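Local coordinates for protein dual specificity phosphatase 28 (Homo sapiens, PDB 5Y15) that shows phosphatase activity on a synthetic substrate in vitro but has almost no detectable activity on phosphotyrosine and none on phosphoserine, at residues V66-N71 against C107-A112; C120-K125 against A133-Y138. The protein carries 2 engineered substitutions. All blocks are in the same frame, centred on the assembly; numbering follows the deposited sequence.

Contact 1 (V66-N71 against C107-A112)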
ATOM      1  N   VAL A  66       1.983   5.211  13.977  1.00 53.25           N
ATOM      2  CA  VAL A  66       1.695   5.103  12.559  1.00 40.82           C
ATOM      3  C   VAL A  66       2.542   3.982  11.990  1.00 40.21           C
ATOM      4  O   VAL A  66       3.767   3.969  12.135  1.00 50.16           O
ATOM      5  CB  VAL A  66       1.951   6.440  11.853  1.00 47.21           C
ATOM      6  CG1 VAL A  66       1.963   6.251  10.343  1.00 47.13           C
ATOM      7  CG2 VAL A  66       0.855   7.431  12.236  1.00 42.71           C
ATOM      8  N   THR A  67       1.888   3.019  11.359  1.00 37.38           N
ATOM      9  CA  THR A  67       2.570   1.892  10.762  1.00 37.62           C
ATOM     10  C   THR A  67       2.425   1.880   9.252  1.00 35.04           C
ATOM     11  O   THR A  67       2.985   0.990   8.600  1.00 42.24           O
ATOM     12  CB  THR A  67       2.028   0.576  11.333  1.00 46.02           C
ATOM     13  OG1 THR A  67       0.635   0.508  11.065  1.00 43.60           O
ATOM     14  CG2 THR A  67       2.226   0.528  12.846  1.00 41.45           C
ATOM     15  N   LEU A  68       1.693   2.836   8.680  1.00 30.98           N
ATOM     16  CA  LEU A  68       1.569   2.923   7.232  1.00 38.21           C
ATOM     17  C   LEU A  68       1.420   4.380   6.852  1.00 36.79           C
ATOM     18  O   LEU A  68       0.564   5.066   7.411  1.00 38.12           O
ATOM     19  CB  LEU A  68       0.359   2.128   6.721  1.00 33.71           C
ATOM     20  CG  LEU A  68       0.006   2.283   5.239  1.00 40.51           C
ATOM     21  CD1 LEU A  68       1.002   1.532   4.387  1.00 36.61           C
ATOM     22  CD2 LEU A  68      -1.422   1.830   4.925  1.00 27.29           C
ATOM     23  N   CYS A  69       2.260   4.848   5.927  1.00 35.99           N
ATOM     24  CA  CYS A  69       2.142   6.183   5.346  1.00 34.98           C
ATOM     25  C   CYS A  69       1.573   6.053   3.943  1.00 30.17           C
ATOM     26  O   CYS A  69       2.107   5.299   3.123  1.00 41.79           O
ATOM     27  CB  CYS A  69       3.508   6.888   5.281  1.00 37.82           C
ATOM     28  SG  CYS A  69       4.216   7.178   6.911  1.00 49.59           S
ATOM     29  N   VAL A  70       0.529   6.811   3.652  1.00 30.34           N
ATOM     30  CA  VAL A  70      -0.072   6.822   2.328  1.00 29.46           C
ATOM     31  C   VAL A  70       0.302   8.152   1.708  1.00 34.12           C
ATOM     32  O   VAL A  70      -0.234   9.198   2.099  1.00 28.00           O
ATOM     33  CB  VAL A  70      -1.595   6.636   2.365  1.00 31.35           C
ATOM     34  CG1 VAL A  70      -2.165   6.600   0.928  1.00 20.72           C
ATOM     35  CG2 VAL A  70      -1.979   5.361   3.147  1.00 26.28           C
ATOM     36  N   ASN A  71       1.201   8.102   0.728  1.00 29.83           N
ATOM     37  CA  ASN A  71       1.748   9.281   0.052  1.00 26.61           C
ATOM     38  C   ASN A  71       0.919   9.441  -1.208  1.00 28.71           C
ATOM     39  O   ASN A  71       1.109   8.706  -2.173  1.00 39.26           O
ATOM     40  CB  ASN A  71       3.231   9.043  -0.238  1.00 34.93           C
ATOM     41  CG  ASN A  71       3.950  10.234  -0.913  1.00 36.61           C
ATOM     42  OD1 ASN A  71       3.343  11.192  -1.401  1.00 36.73           O
ATOM     43  ND2 ASN A  71       5.267  10.135  -0.964  1.00 38.05           N
ATOM     44  N   CYS A 107      -7.552   1.924   0.341  1.00 31.26           N
ATOM     45  CA  CYS A 107      -8.366   1.757   1.545  1.00 35.00           C
ATOM     46  C   CYS A 107      -8.164   0.392   2.184  1.00 32.39           C
ATOM     47  O   CYS A 107      -8.183   0.274   3.415  1.00 32.94           O
ATOM     48  CB  CYS A 107      -9.833   1.961   1.204  1.00 26.78           C
ATOM     49  SG  CYS A 107     -10.205   3.683   0.820  1.00 38.16           S
ATOM     50  N   ALA A 108      -7.981  -0.658   1.378  1.00 26.25           N
ATOM     51  CA  ALA A 108      -7.766  -1.965   1.999  1.00 28.93           C
ATOM     52  C   ALA A 108      -6.414  -2.045   2.687  1.00 34.89           C
ATOM     53  O   ALA A 108      -6.291  -2.651   3.752  1.00 35.96           O
ATOM     54  CB  ALA A 108      -7.919  -3.085   0.976  1.00 29.67           C
ATOM     55  N   ALA A 109      -5.376  -1.442   2.112  1.00 32.67           N
ATOM     56  CA  ALA A 109      -4.099  -1.421   2.817  1.00 28.28           C
ATOM     57  C   ALA A 109      -4.221  -0.654   4.122  1.00 29.60           C
ATOM     58  O   ALA A 109      -3.654  -1.055   5.154  1.00 31.96           O
ATOM     59  CB  ALA A 109      -3.002  -0.805   1.931  1.00 34.84           C
ATOM     60  N   MET A 110      -4.936   0.475   4.088  1.00 23.22           N
ATOM     61  CA  MET A 110      -5.111   1.259   5.306  1.00 29.00           C
ATOM     62  C   MET A 110      -5.848   0.450   6.372  1.00 33.51           C
ATOM     63  O   MET A 110      -5.432   0.411   7.546  1.00 27.50           O
ATOM     64  CB  MET A 110      -5.851   2.560   4.980  1.00 27.47           C
ATOM     65  CG  MET A 110      -5.015   3.563   4.115  1.00 27.85           C
ATOM     66  SD  MET A 110      -6.099   4.864   3.467  1.00 30.33           S
ATOM     67  CE  MET A 110      -6.481   5.682   5.010  1.00 25.87           C
ATOM     68  N   GLU A 111      -6.939  -0.227   5.968  1.00 30.36           N
ATOM     69  CA  GLU A 111      -7.723  -1.017   6.921  1.00 29.69           C
ATOM     70  C   GLU A 111      -6.892  -2.139   7.512  1.00 36.87           C
ATOM     71  O   GLU A 111      -6.950  -2.388   8.717  1.00 37.00           O
ATOM     72  CB  GLU A 111      -8.977  -1.581   6.253  1.00 31.25           C
ATOM     73  CG  GLU A 111      -9.794  -2.503   7.142  1.00 39.81           C
ATOM     74  CD  GLU A 111     -10.518  -1.768   8.275  1.00 44.76           C
ATOM     75  OE1 GLU A 111     -10.381  -0.526   8.399  1.00 41.76           O
ATOM     76  OE2 GLU A 111     -11.242  -2.436   9.049  1.00 55.53           O
ATOM     77  N   ALA A 112      -6.085  -2.812   6.685  1.00 39.03           N
ATOM     78  CA  ALA A 112      -5.226  -3.860   7.222  1.00 36.12           C
ATOM     79  C   ALA A 112      -4.266  -3.301   8.259  1.00 43.95           C
ATOM     80  O   ALA A 112      -3.997  -3.951   9.275  1.00 36.85           O
ATOM     81  CB  ALA A 112      -4.450  -4.546   6.098  1.00 40.90           C
TER
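L68 lays its CD2 methyl over one face of the A109–M110 peptide, the flat group it meets, displaced to the side of A109 O (3.7 Å) and M110 CA (3.8 Å). The peptide's other face is turned into the helix. Beside the peptide the methyl lies, more loosely, 4.3 Å from A109 CB. CG of L68 stands anti to its own backbone N (chi1 172°), which extends the branch from the strand toward the helix. Two residues further along the strand, V70 reaches M110: its CG2 rests on M110 CG at 3.7 Å, the two side chains crossing at about a right angle, with SD only grazing that methyl. M110 CG also lies 4.1 Å from L68 CD2, so it touches both strand residues.

Strand 66-71 and helix 107-112 run antiparallel at 167°, their axes 9.1 Å apart. This helix belongs to the crossover that carries the chain from strand 85-88 to strand 119-123. A109 also packs on A109 of the second subunit, and L68 on L87 of that subunit. Side chain to side chain the contact is apolar, and A109 O is met by a methyl: the pairing rests on dispersion and shape, without directional bonds.

Contact 2 (C120-K125 against A133-Y138). Engineered in segment 120-125: S124 (natural residue Cys).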
ATOM      1  N   CYS A 120      -2.647   4.908  10.364  1.00 46.77           N
ATOM      2  CA  CYS A 120      -2.247   5.338   9.039  1.00 40.98           C
ATOM      3  C   CYS A 120      -2.074   6.836   9.042  1.00 44.59           C
ATOM      4  O   CYS A 120      -2.827   7.564   9.693  1.00 39.97           O
ATOM      5  CB  CYS A 120      -3.276   5.005   7.957  1.00 43.94           C
ATOM      6  SG  CYS A 120      -3.737   3.290   7.837  1.00 46.29           S
ATOM      7  N   LEU A 121      -1.098   7.284   8.261  1.00 39.31           N
ATOM      8  CA  LEU A 121      -0.934   8.689   7.950  1.00 35.11           C
ATOM      9  C   LEU A 121      -1.179   8.803   6.455  1.00 32.98           C
ATOM     10  O   LEU A 121      -0.521   8.121   5.666  1.00 38.29           O
ATOM     11  CB  LEU A 121       0.469   9.186   8.319  1.00 33.04           C
ATOM     12  CG  LEU A 121       0.854  10.424   7.527  1.00 42.36           C
ATOM     13  CD1 LEU A 121       0.063  11.620   8.049  1.00 38.97           C
ATOM     14  CD2 LEU A 121       2.377  10.684   7.500  1.00 51.76           C
ATOM     15  N   VAL A 122      -2.162   9.604   6.075  1.00 29.48           N
ATOM     16  CA  VAL A 122      -2.451   9.921   4.682  1.00 26.81           C
ATOM     17  C   VAL A 122      -1.964  11.342   4.477  1.00 36.85           C
ATOM     18  O   VAL A 122      -2.379  12.246   5.212  1.00 32.56           O
ATOM     19  CB  VAL A 122      -3.952   9.827   4.366  1.00 29.62           C
ATOM     20  CG1 VAL A 122      -4.224  10.158   2.926  1.00 26.96           C
ATOM     21  CG2 VAL A 122      -4.513   8.438   4.696  1.00 30.23           C
ATOM     22  N   TYR A 123      -1.087  11.560   3.498  1.00 39.74           N
ATOM     23  CA  TYR A 123      -0.590  12.913   3.314  1.00 37.83           C
ATOM     24  C   TYR A 123      -0.425  13.261   1.847  1.00 37.13           C
ATOM     25  O   TYR A 123      -0.201  12.401   0.993  1.00 31.11           O
ATOM     26  CB  TYR A 123       0.716  13.131   4.064  1.00 43.59           C
ATOM     27  CG  TYR A 123       1.937  12.471   3.480  1.00 48.14           C
ATOM     28  CD1 TYR A 123       2.249  11.158   3.790  1.00 44.64           C
ATOM     29  CD2 TYR A 123       2.810  13.185   2.662  1.00 41.28           C
ATOM     30  CE1 TYR A 123       3.375  10.552   3.270  1.00 41.80           C
ATOM     31  CE2 TYR A 123       3.943  12.596   2.145  1.00 53.06           C
ATOM     32  CZ  TYR A 123       4.224  11.274   2.454  1.00 54.29           C
ATOM     33  OH  TYR A 123       5.358  10.670   1.945  1.00 51.24           O
ATOM     34  N   SER A 124      -0.546  14.551   1.575  1.00 37.02           N
ATOM     35  CA  SER A 124      -0.314  15.111   0.259  1.00 38.07           C
ATOM     36  C   SER A 124       0.488  16.379   0.487  1.00 37.22           C
ATOM     37  O   SER A 124       0.818  16.722   1.627  1.00 39.62           O
ATOM     38  CB  SER A 124      -1.625  15.369  -0.498  1.00 30.43           C
ATOM     39  OG  SER A 124      -2.436  16.307   0.191  1.00 33.73           O
ATOM     40  N   LYS A 125       0.881  17.042  -0.594  1.00 41.63           N
ATOM     41  CA  LYS A 125       1.730  18.221  -0.435  1.00 45.78           C
ATOM     42  C   LYS A 125       1.079  19.245   0.491  1.00 41.12           C
ATOM     43  O   LYS A 125       1.595  19.546   1.574  1.00 33.71           O
ATOM     44  CB  LYS A 125       2.041  18.833  -1.795  1.00 36.24           C
ATOM     45  CG  LYS A 125       3.058  19.970  -1.753  1.00 35.26           C
ATOM     46  CD  LYS A 125       3.122  20.599  -3.134  1.00 41.72           C
ATOM     47  CE  LYS A 125       3.540  22.046  -3.070  1.00 41.42           C
ATOM     48  NZ  LYS A 125       3.470  22.605  -4.435  1.00 60.75           N
ATOM     49  N   ALA A 133      -9.223  13.517   0.154  1.00 29.07           N
ATOM     50  CA  ALA A 133     -10.064  12.608  -0.613  1.00 33.66           C
ATOM     51  C   ALA A 133      -9.842  11.167  -0.179  1.00 26.18           C
ATOM     52  O   ALA A 133     -10.805  10.420   0.003  1.00 32.28           O
ATOM     53  CB  ALA A 133      -9.787  12.761  -2.108  1.00 37.47           C
ATOM     54  N   VAL A 134      -8.581  10.763   0.008  1.00 31.45           N
ATOM     55  CA  VAL A 134      -8.320   9.380   0.427  1.00 26.42           C
ATOM     56  C   VAL A 134      -8.863   9.125   1.836  1.00 32.34           C
ATOM     57  O   VAL A 134      -9.447   8.065   2.110  1.00 28.22           O
ATOM     58  CB  VAL A 134      -6.817   9.062   0.331  1.00 33.68           C
ATOM     59  CG1 VAL A 134      -6.523   7.718   0.979  1.00 24.13           C
ATOM     60  CG2 VAL A 134      -6.360   9.048  -1.136  1.00 26.26           C
ATOM     61  N   CYS A 135      -8.677  10.080   2.757  1.00 33.54           N
ATOM     62  CA  CYS A 135      -9.252   9.908   4.098  1.00 38.15           C
ATOM     63  C   CYS A 135     -10.770   9.761   4.031  1.00 32.54           C
ATOM     64  O   CYS A 135     -11.362   8.894   4.695  1.00 32.13           O
ATOM     65  CB  CYS A 135      -8.873  11.091   4.991  1.00 24.21           C
ATOM     66  SG  CYS A 135      -7.194  10.959   5.584  1.00 31.95           S
ATOM     67  N   THR A 136     -11.417  10.595   3.221  1.00 30.42           N
ATOM     68  CA  THR A 136     -12.861  10.510   3.081  1.00 25.97           C
ATOM     69  C   THR A 136     -13.291   9.141   2.564  1.00 40.22           C
ATOM     70  O   THR A 136     -14.187   8.484   3.136  1.00 34.42           O
ATOM     71  CB  THR A 136     -13.317  11.609   2.133  1.00 26.65           C
ATOM     72  OG1 THR A 136     -12.867  12.860   2.647  1.00 34.25           O
ATOM     73  CG2 THR A 136     -14.814  11.626   1.993  1.00 26.89           C
ATOM     74  N   ALA A 137     -12.665   8.692   1.474  1.00 27.64           N
ATOM     75  CA  ALA A 137     -13.006   7.390   0.912  1.00 31.45           C
ATOM     76  C   ALA A 137     -12.766   6.272   1.924  1.00 29.16           C
ATOM     77  O   ALA A 137     -13.506   5.276   1.959  1.00 28.23           O
ATOM     78  CB  ALA A 137     -12.224   7.165  -0.388  1.00 29.16           C
ATOM     79  N   TYR A 138     -11.716   6.392   2.730  1.00 23.87           N
ATOM     80  CA  TYR A 138     -11.458   5.355   3.715  1.00 29.66           C
ATOM     81  C   TYR A 138     -12.591   5.297   4.731  1.00 36.03           C
ATOM     82  O   TYR A 138     -13.061   4.208   5.095  1.00 29.94           O
ATOM     83  CB  TYR A 138     -10.111   5.572   4.413  1.00 25.32           C
ATOM     84  CG  TYR A 138      -9.930   4.614   5.571  1.00 28.54           C
ATOM     85  CD1 TYR A 138      -9.517   3.306   5.355  1.00 26.82           C
ATOM     86  CD2 TYR A 138     -10.250   4.993   6.871  1.00 35.26           C
ATOM     87  CE1 TYR A 138      -9.378   2.417   6.404  1.00 30.70           C
ATOM     88  CE2 TYR A 138     -10.136   4.094   7.933  1.00 33.64           C
ATOM     89  CZ  TYR A 138      -9.707   2.814   7.691  1.00 30.37           C
ATOM     90  OH  TYR A 138      -9.583   1.936   8.741  1.00 38.84           O
TER
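The strand–loop–helix unit of the protein tyrosine phosphatase fold holds this contact: strand 119-123 ends at the phosphate-binding loop, and helix 130-142 leads out of that loop and runs back along the strand in roughly the opposite direction, packed on the sheet. Segment 120-125 carries S124, an engineered serine at the position of the inferred nucleophile, a cysteine in the natural protein; a phosphate ion, probably from the crystallisation liquor, lies near its OG.

Two residues before S124, V122 alone makes the contact from the strand, meeting two successive residues of the helix. Its CG1 sits against V134 at 3.8 Å from CB and 3.9 Å from CG1, the two branched side chains meeting at a slant. The rest of the isopropyl group receives C135. The sulfur SG comes in beyond V122 CB, on the side that carries the CB hydrogen, at 3.6 Å from CB and 3.8 Å from CG2, so it nestles against the branch point instead of meeting a single methyl. V122 has CG1 anti to its backbone N and CG2 anti to its carbonyl carbon (chi1 180°); this puts CG1 on V134 and leaves CB and CG2 for the thiol. C135, with SG anti to its carbonyl carbon (chi1 -78°), brings SG up against V122.

The backbones come closest at V122 and C135, whose CA atoms are 6.8 Å apart. All three residues are buried, and V154 of helix 147-157 packs on C135 as well, placing the thiol between the sheet and a further helix. At the loop, the engineered S124 is held in this model by a hydrogen bond between its OG and S131 OG at the start of the helix, and weakly by one to G127 N of the loop.

Contacts 1 and 2 lie side by side on one face of the sheet, their centres about 9 Å apart. Strands 66-71 and 119-123 are parallel neighbours, joined by a probable hydrogen bond of 2.6 Å from V70 N to L121 O. The helices meet too: M110 of contact 1 packs on V134 and Y138 of contact 2 and also reaches C120 and V122, so it fills the join between both helices and the central strand. Between the two helices E111 OE1 and Y138 OH form a second probable hydrogen bond, also 2.6 Å. Contact 2 contains S124, the engineered residue at the inferred nucleophile position; the nearest side-chain atoms of V70 and S124 are about 9 Å apart.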